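Local coordinates for protein aminoglycoside phosphotransferase (Alicyclobacillus acidocaldarius subsp. acidocaldarius, PDB 4PDY) that probably transfers phosphate groups, as expected of an aminoglycoside phosphotransferase-family enzyme with a protein-kinase-like fold, at residues Asp195-Val208 with Ser290-Pro302. Numbering follows the deposited sequence.
Sequences DAAESLALFEDRDV and SEYRAVEAILRFP
A297 packs against L202 and F203 where two nearly antiparallel helices, 195-203 and 290-300, meet in the helical part of this kinase-like fold; their axes come within 8.0 Å at an angle of 153°. The A297 methyl sits over the centre of the F203 ring, a CH-pi contact with CB 3.6 Å from the centroid, while I298 CG1 meets the ring's edge at CZ. Beyond the turn, V208 continues this apolar seam onto A294.

Charge pairs bracket the seam. R293 grips D207 side-on: NE gives a nearly straight bond of 2.9 Å to the syn lone pair of OD2, and NH1 reaches OD1 at 3.0 Å. NH1 also makes a weak bond to D205 OD2, and L202 CD2 lies over one guanidinium face. A leucine in place of R293 would probably leave the D205 and D207 carboxylates without their shared countercharge. At the other end, R300 NH2 bonds D195 OD1, whose carboxylate also pairs with R335 of helix 319-347; E198 OE1 lies over the centre of the guanidinium face, a salt bridge of charge alone, with no N-H pointing at it.

One buried hydroxyl links the helices directly: S199 OG, anti to its own N (chi1 169°), donates to A297 O at 2.6 Å.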
ATOM      1  N   ASP A 195      22.488   1.489  -5.763  1.00 13.29           N
ATOM      2  CA  ASP A 195      21.357   1.168  -4.913  1.00 13.06           C
ATOM      3  C   ASP A 195      20.671  -0.147  -5.303  1.00 12.13           C
ATOM      4  O   ASP A 195      20.307  -0.946  -4.441  1.00 12.88           O
ATOM      5  CB  ASP A 195      20.314   2.290  -4.970  1.00 12.55           C
ATOM      6  CG  ASP A 195      20.660   3.506  -4.117  1.00 16.35           C
ATOM      7  OD1 ASP A 195      21.567   3.439  -3.267  1.00 17.51           O
ATOM      8  OD2 ASP A 195      19.970   4.544  -4.301  1.00 19.01           O
ATOM      9  N   ALA A 196      20.460  -0.364  -6.605  1.00 11.84           N
ATOM     10  CA  ALA A 196      19.850  -1.610  -7.058  1.00 12.15           C
ATOM     11  C   ALA A 196      20.717  -2.814  -6.664  1.00 13.89           C
ATOM     12  O   ALA A 196      20.190  -3.821  -6.196  1.00 14.14           O
ATOM     13  CB  ALA A 196      19.630  -1.598  -8.561  1.00 11.61           C
ATOM     14  N   ALA A 197      22.034  -2.708  -6.872  1.00 14.47           N
ATOM     15  CA  ALA A 197      22.950  -3.789  -6.513  1.00 15.00           C
ATOM     16  C   ALA A 197      22.932  -4.073  -5.018  1.00 15.47           C
ATOM     17  O   ALA A 197      22.913  -5.233  -4.612  1.00 16.59           O
ATOM     18  CB  ALA A 197      24.355  -3.467  -6.999  1.00 17.67           C
ATOM     19  N   GLU A 198      22.899  -3.017  -4.192  1.00 14.67           N
ATOM     20  CA  GLU A 198      22.875  -3.196  -2.737  1.00 16.29           C
ATOM     21  C   GLU A 198      21.572  -3.842  -2.304  1.00 13.88           C
ATOM     22  O   GLU A 198      21.563  -4.694  -1.427  1.00 15.23           O
ATOM     23  CB  GLU A 198      23.090  -1.868  -2.005  1.00 18.85           C
ATOM     24  CG  GLU A 198      24.502  -1.313  -2.171  1.00 21.08           C
ATOM     25  CD  GLU A 198      24.713   0.039  -1.509  1.00 27.08           C
ATOM     26  OE1 GLU A 198      23.799   0.510  -0.829  1.00 33.95           O
ATOM     27  OE2 GLU A 198      25.806   0.629  -1.650  1.00 34.80           O
ATOM     28  N   SER A 199      20.471  -3.442  -2.948  1.00 12.93           N
ATOM     29  CA  SER A 199      19.174  -4.042  -2.641  1.00 13.01           C
ATOM     30  C   SER A 199      19.119  -5.536  -2.970  1.00 12.48           C
ATOM     31  O   SER A 199      18.735  -6.356  -2.135  1.00 12.92           O
ATOM     32  CB  SER A 199      18.063  -3.297  -3.393  1.00 13.69           C
ATOM     33  OG  SER A 199      16.831  -3.999  -3.312  1.00 13.13           O
ATOM     34  N   LEU A 200      19.523  -5.884  -4.187  1.00 13.84           N
ATOM     35  CA  LEU A 200      19.498  -7.282  -4.596  1.00 14.10           C
ATOM     36  C   LEU A 200      20.447  -8.124  -3.737  1.00 14.42           C
ATOM     37  O   LEU A 200      20.105  -9.240  -3.409  1.00 16.17           O
ATOM     38  CB  LEU A 200      19.819  -7.426  -6.079  1.00 13.61           C
ATOM     39  CG  LEU A 200      18.801  -6.784  -7.041  1.00 15.66           C
ATOM     40  CD1 LEU A 200      19.297  -6.889  -8.472  1.00 20.19           C
ATOM     41  CD2 LEU A 200      17.443  -7.438  -6.919  1.00 18.24           C
ATOM     42  N   ALA A 201      21.587  -7.560  -3.324  1.00 14.22           N
ATOM     43  CA  ALA A 201      22.496  -8.280  -2.408  1.00 16.66           C
ATOM     44  C   ALA A 201      21.808  -8.574  -1.071  1.00 15.68           C
ATOM     45  O   ALA A 201      21.942  -9.658  -0.496  1.00 18.00           O
ATOM     46  CB  ALA A 201      23.796  -7.508  -2.188  1.00 18.34           C
ATOM     47  N   LEU A 202      21.025  -7.610  -0.577  1.00 16.37           N
ATOM     48  CA  LEU A 202      20.289  -7.834   0.666  1.00 16.45           C
ATOM     49  C   LEU A 202      19.232  -8.909   0.516  1.00 15.21           C
ATOM     50  O   LEU A 202      19.068  -9.749   1.398  1.00 18.19           O
ATOM     51  CB  LEU A 202      19.636  -6.551   1.183  1.00 19.47           C
ATOM     52  CG  LEU A 202      20.573  -5.592   1.915  1.00 22.14           C
ATOM     53  CD1 LEU A 202      19.876  -4.255   2.080  1.00 22.21           C
ATOM     54  CD2 LEU A 202      20.985  -6.142   3.267  1.00 27.18           C
ATOM     55  N   PHE A 203      18.528  -8.912  -0.608  1.00 14.27           N
ATOM     56  CA  PHE A 203      17.547  -9.966  -0.872  1.00 16.70           C
ATOM     57  C   PHE A 203      18.171 -11.369  -0.943  1.00 18.31           C
ATOM     58  O   PHE A 203      17.485 -12.342  -0.678  1.00 20.55           O
ATOM     59  CB  PHE A 203      16.759  -9.691  -2.157  1.00 16.67           C
ATOM     60  CG  PHE A 203      15.689  -8.624  -2.024  1.00 16.48           C
ATOM     61  CD1 PHE A 203      14.606  -8.778  -1.154  1.00 16.72           C
ATOM     62  CD2 PHE A 203      15.753  -7.494  -2.808  1.00 15.12           C
ATOM     63  CE1 PHE A 203      13.621  -7.799  -1.060  1.00 17.03           C
ATOM     64  CE2 PHE A 203      14.774  -6.515  -2.712  1.00 15.34           C
ATOM     65  CZ  PHE A 203      13.716  -6.673  -1.840  1.00 19.39           C
ATOM     66  N   GLU A 204      19.458 -11.443  -1.305  1.00 15.74           N
ATOM     67  CA  GLU A 204      20.225 -12.709  -1.391  1.00 15.64           C
ATOM     68  C   GLU A 204      20.864 -13.129  -0.066  1.00 16.84           C
ATOM     69  O   GLU A 204      21.407 -14.226   0.030  1.00 20.15           O
ATOM     70  CB  GLU A 204      21.276 -12.580  -2.496  1.00 17.10           C
ATOM     71  CG  GLU A 204      20.638 -12.429  -3.868  1.00 18.93           C
ATOM     72  CD  GLU A 204      21.636 -12.313  -4.994  1.00 25.17           C
ATOM     73  OE1 GLU A 204      22.783 -11.889  -4.746  1.00 29.23           O
ATOM     74  OE2 GLU A 204      21.264 -12.636  -6.143  1.00 33.34           O
ATOM     75  N   ASP A 205      20.777 -12.286   0.956  1.00 16.03           N
ATOM     76  CA  ASP A 205      21.319 -12.612   2.260  1.00 16.70           C
ATOM     77  C   ASP A 205      20.456 -13.652   2.961  1.00 15.66           C
ATOM     78  O   ASP A 205      19.220 -13.575   2.976  1.00 16.66           O
ATOM     79  CB  ASP A 205      21.464 -11.360   3.147  1.00 19.24           C
ATOM     80  CG  ASP A 205      22.636 -10.459   2.730  1.00 25.83           C
ATOM     81  OD1 ASP A 205      23.595 -10.960   2.086  1.00 30.68           O
ATOM     82  OD2 ASP A 205      22.608  -9.241   3.058  1.00 31.66           O
ATOM     83  N   ARG A 206      21.114 -14.620   3.577  1.00 19.65           N
ATOM     84  CA  ARG A 206      20.408 -15.754   4.151  1.00 20.86           C
ATOM     85  C   ARG A 206      19.439 -15.361   5.278  1.00 21.16           C
ATOM     86  O   ARG A 206      18.366 -15.950   5.433  1.00 21.54           O
ATOM     87  CB  ARG A 206      21.444 -16.810   4.587  1.00 25.17           C
ATOM     88  CG  ARG A 206      22.413 -16.328   5.660  1.00 31.22           C
ATOM     89  CD  ARG A 206      23.804 -16.952   5.529  1.00 37.23           C
ATOM     90  NE  ARG A 206      24.476 -17.093   6.819  1.00 44.03           N
ATOM     91  CZ  ARG A 206      24.127 -17.944   7.786  1.00 42.02           C
ATOM     92  NH1 ARG A 206      23.086 -18.761   7.644  1.00 39.91           N
ATOM     93  NH2 ARG A 206      24.830 -17.978   8.914  1.00 43.71           N
ATOM     94  N   ASP A 207      19.782 -14.326   6.028  1.00 19.72           N
ATOM     95  CA  ASP A 207      18.904 -13.869   7.111  1.00 19.04           C
ATOM     96  C   ASP A 207      17.582 -13.250   6.607  1.00 17.60           C
ATOM     97  O   ASP A 207      16.533 -13.492   7.184  1.00 17.32           O
ATOM     98  CB  ASP A 207      19.636 -12.926   8.071  1.00 23.13           C
ATOM     99  CG  ASP A 207      20.018 -11.601   7.444  1.00 25.15           C
ATOM    100  OD1 ASP A 207      20.724 -11.590   6.406  1.00 32.12           O
ATOM    101  OD2 ASP A 207      19.624 -10.551   8.010  1.00 32.26           O
ATOM    102  N   VAL A 208      17.654 -12.484   5.523  1.00 14.98           N
ATOM    103  CA  VAL A 208      16.465 -11.912   4.880  1.00 13.70           C
ATOM    104  C   VAL A 208      15.557 -13.016   4.342  1.00 13.34           C
ATOM    105  O   VAL A 208      14.346 -13.034   4.593  1.00 16.11           O
ATOM    106  CB  VAL A 208      16.878 -10.922   3.777  1.00 14.66           C
ATOM    107  CG1 VAL A 208      15.677 -10.476   2.963  1.00 14.82           C
ATOM    108  CG2 VAL A 208      17.587  -9.722   4.408  1.00 16.19           C
ATOM    109  N   SER A 290      16.490  -9.412  11.187  1.00 13.64           N
ATOM    110  CA  SER A 290      16.260  -9.878   9.833  1.00 14.93           C
ATOM    111  C   SER A 290      15.061  -9.171   9.183  1.00 12.67           C
ATOM    112  O   SER A 290      15.031  -9.028   7.977  1.00 13.19           O
ATOM    113  CB  SER A 290      16.069 -11.401   9.775  1.00 18.17           C
ATOM    114  OG  SER A 290      15.009 -11.871  10.599  1.00 23.75           O
ATOM    115  N   GLU A 291      14.068  -8.783   9.988  1.00 12.93           N
ATOM    116  CA  GLU A 291      12.908  -8.036   9.456  1.00 12.10           C
ATOM    117  C   GLU A 291      13.337  -6.641   9.055  1.00 10.09           C
ATOM    118  O   GLU A 291      12.922  -6.133   8.005  1.00 11.83           O
ATOM    119  CB  GLU A 291      11.754  -8.003  10.454  1.00 12.90           C
ATOM    120  CG  GLU A 291      10.500  -7.285   9.947  1.00 13.01           C
ATOM    121  CD  GLU A 291       9.314  -7.595  10.816  1.00 13.70           C
ATOM    122  OE1 GLU A 291       9.423  -7.367  12.023  1.00 16.97           O
ATOM    123  OE2 GLU A 291       8.269  -8.030  10.294  1.00 13.91           O
ATOM    124  N   TYR A 292      14.140  -5.993   9.891  1.00 11.29           N
ATOM    125  CA  TYR A 292      14.711  -4.702   9.501  1.00 11.90           C
ATOM    126  C   TYR A 292      15.449  -4.836   8.182  1.00 11.78           C
ATOM    127  O   TYR A 292      15.394  -3.981   7.324  1.00 12.01           O
ATOM    128  CB  TYR A 292      15.669  -4.164  10.547  1.00 10.75           C
ATOM    129  CG  TYR A 292      15.071  -3.415  11.699  1.00 12.30           C
ATOM    130  CD1 TYR A 292      14.530  -2.147  11.499  1.00 13.51           C
ATOM    131  CD2 TYR A 292      15.057  -3.940  12.981  1.00 14.48           C
ATOM    132  CE1 TYR A 292      14.002  -1.416  12.544  1.00 15.18           C
ATOM    133  CE2 TYR A 292      14.528  -3.218  14.038  1.00 14.59           C
ATOM    134  CZ  TYR A 292      13.984  -1.955  13.806  1.00 14.31           C
ATOM    135  OH  TYR A 292      13.433  -1.188  14.818  1.00 18.93           O
ATOM    136  N   ARG A 293      16.234  -5.913   8.053  1.00 11.86           N
ATOM    137  CA  ARG A 293      17.051  -6.065   6.841  1.00 13.29           C
ATOM    138  C   ARG A 293      16.198  -6.288   5.594  1.00 10.69           C
ATOM    139  O   ARG A 293      16.537  -5.797   4.524  1.00 12.39           O
ATOM    140  CB  ARG A 293      18.089  -7.172   7.021  1.00 15.05           C
ATOM    141  CG  ARG A 293      18.958  -6.916   8.233  1.00 18.38           C
ATOM    142  CD  ARG A 293      20.425  -6.841   7.939  1.00 24.08           C
ATOM    143  NE  ARG A 293      20.912  -8.019   7.243  1.00 22.36           N
ATOM    144  CZ  ARG A 293      21.928  -8.009   6.390  1.00 27.49           C
ATOM    145  NH1 ARG A 293      22.283  -9.134   5.795  1.00 27.95           N
ATOM    146  NH2 ARG A 293      22.596  -6.884   6.132  1.00 28.91           N
ATOM    147  N   ALA A 294      15.106  -7.038   5.732  1.00 11.62           N
ATOM    148  CA  ALA A 294      14.160  -7.190   4.625  1.00 12.51           C
ATOM    149  C   ALA A 294      13.555  -5.838   4.213  1.00 11.26           C
ATOM    150  O   ALA A 294      13.430  -5.539   3.034  1.00 12.86           O
ATOM    151  CB  ALA A 294      13.060  -8.165   4.990  1.00 12.44           C
ATOM    152  N   VAL A 295      13.178  -5.026   5.202  1.00 10.88           N
ATOM    153  CA  VAL A 295      12.668  -3.686   4.937  1.00 10.49           C
ATOM    154  C   VAL A 295      13.753  -2.847   4.245  1.00 10.88           C
ATOM    155  O   VAL A 295      13.474  -2.159   3.276  1.00 12.60           O
ATOM    156  CB  VAL A 295      12.188  -3.013   6.243  1.00 12.03           C
ATOM    157  CG1 VAL A 295      11.931  -1.537   6.012  1.00 12.59           C
ATOM    158  CG2 VAL A 295      10.937  -3.689   6.774  1.00 11.48           C
ATOM    159  N   GLU A 296      15.008  -2.934   4.719  1.00 11.52           N
ATOM    160  CA  GLU A 296      16.070  -2.205   4.061  1.00 11.67           C
ATOM    161  C   GLU A 296      16.260  -2.631   2.597  1.00 12.36           C
ATOM    162  O   GLU A 296      16.532  -1.792   1.734  1.00 13.45           O
ATOM    163  CB  GLU A 296      17.395  -2.427   4.779  1.00 13.03           C
ATOM    164  CG  GLU A 296      17.486  -1.778   6.149  1.00 15.44           C
ATOM    165  CD  GLU A 296      18.847  -2.009   6.771  1.00 18.38           C
ATOM    166  OE1 GLU A 296      19.144  -3.153   7.197  1.00 22.89           O
ATOM    167  OE2 GLU A 296      19.623  -1.039   6.807  1.00 21.20           O
ATOM    168  N   ALA A 297      16.150  -3.931   2.327  1.00 12.03           N
ATOM    169  CA  ALA A 297      16.293  -4.423   0.958  1.00 13.84           C
ATOM    170  C   ALA A 297      15.283  -3.751   0.030  1.00 13.01           C
ATOM    171  O   ALA A 297      15.600  -3.304  -1.088  1.00 13.48           O
ATOM    172  CB  ALA A 297      16.100  -5.934   0.905  1.00 14.62           C
ATOM    173  N   ILE A 298      14.052  -3.650   0.525  1.00 12.38           N
ATOM    174  CA  ILE A 298      13.000  -3.052  -0.266  1.00 11.54           C
ATOM    175  C   ILE A 298      13.251  -1.542  -0.429  1.00 11.79           C
ATOM    176  O   ILE A 298      13.206  -1.027  -1.542  1.00 12.50           O
ATOM    177  CB  ILE A 298      11.618  -3.319   0.367  1.00 12.22           C
ATOM    178  CG1 ILE A 298      11.267  -4.801   0.312  1.00 13.48           C
ATOM    179  CG2 ILE A 298      10.520  -2.534  -0.350  1.00 12.79           C
ATOM    180  CD1 ILE A 298      10.246  -5.224   1.333  1.00 16.24           C
ATOM    181  N   LEU A 299      13.476  -0.831   0.680  1.00 10.84           N
ATOM    182  CA  LEU A 299      13.708   0.610   0.603  1.00 12.71           C
ATOM    183  C   LEU A 299      14.931   1.045  -0.178  1.00 12.65           C
ATOM    184  O   LEU A 299      14.926   2.096  -0.816  1.00 12.45           O
ATOM    185  CB  LEU A 299      13.852   1.218   1.969  1.00 13.45           C
ATOM    186  CG  LEU A 299      12.644   1.230   2.848  1.00 14.57           C
ATOM    187  CD1 LEU A 299      12.991   1.897   4.165  1.00 14.21           C
ATOM    188  CD2 LEU A 299      11.522   1.975   2.139  1.00 15.22           C
ATOM    189  N   ARG A 300      15.983   0.224  -0.150  1.00 12.30           N
ATOM    190  CA  ARG A 300      17.201   0.586  -0.840  1.00 11.99           C
ATOM    191  C   ARG A 300      17.007   0.588  -2.353  1.00 10.15           C
ATOM    192  O   ARG A 300      17.674   1.337  -3.066  1.00 12.43           O
ATOM    193  CB  ARG A 300      18.314  -0.409  -0.458  1.00 12.71           C
ATOM    194  CG  ARG A 300      19.638  -0.290  -1.208  1.00 14.27           C
ATOM    195  CD  ARG A 300      20.317   1.052  -1.088  1.00 14.86           C
ATOM    196  NE  ARG A 300      20.861   1.272   0.239  1.00 17.08           N
ATOM    197  CZ  ARG A 300      21.520   2.369   0.610  1.00 17.18           C
ATOM    198  NH1 ARG A 300      22.005   2.441   1.842  1.00 18.55           N
ATOM    199  NH2 ARG A 300      21.717   3.374  -0.248  1.00 18.51           N
ATOM    200  N   PHE A 301      16.120  -0.265  -2.852  1.00 10.82           N
ATOM    201  CA  PHE A 301      15.918  -0.333  -4.303  1.00 10.83           C
ATOM    202  C   PHE A 301      15.381   1.012  -4.811  1.00 10.03           C
ATOM    203  O   PHE A 301      14.480   1.568  -4.168  1.00 11.64           O
ATOM    204  CB  PHE A 301      14.909  -1.397  -4.694  1.00 11.35           C
ATOM    205  CG  PHE A 301      14.939  -1.697  -6.148  1.00 11.61           C
ATOM    206  CD1 PHE A 301      15.818  -2.658  -6.664  1.00 13.95           C
ATOM    207  CD2 PHE A 301      14.135  -0.976  -7.021  1.00 11.83           C
ATOM    208  CE1 PHE A 301      15.862  -2.903  -8.015  1.00 14.71           C
ATOM    209  CE2 PHE A 301      14.183  -1.216  -8.379  1.00 14.39           C
ATOM    210  CZ  PHE A 301      15.045  -2.180  -8.882  1.00 15.39           C
ATOM    211  N   PRO A 302      15.893   1.523  -5.939  1.00 10.59           N
ATOM    212  CA  PRO A 302      15.406   2.793  -6.506  1.00 12.04           C
ATOM    213  C   PRO A 302      14.070   2.623  -7.256  1.00 12.68           C
ATOM    214  O   PRO A 302      13.987   2.706  -8.481  1.00 12.19           O
ATOM    215  CB  PRO A 302      16.554   3.227  -7.418  1.00 12.37           C
ATOM    216  CG  PRO A 302      17.123   1.936  -7.916  1.00 13.01           C
ATOM    217  CD  PRO A 302      16.993   0.959  -6.761  1.00 12.07           C
TER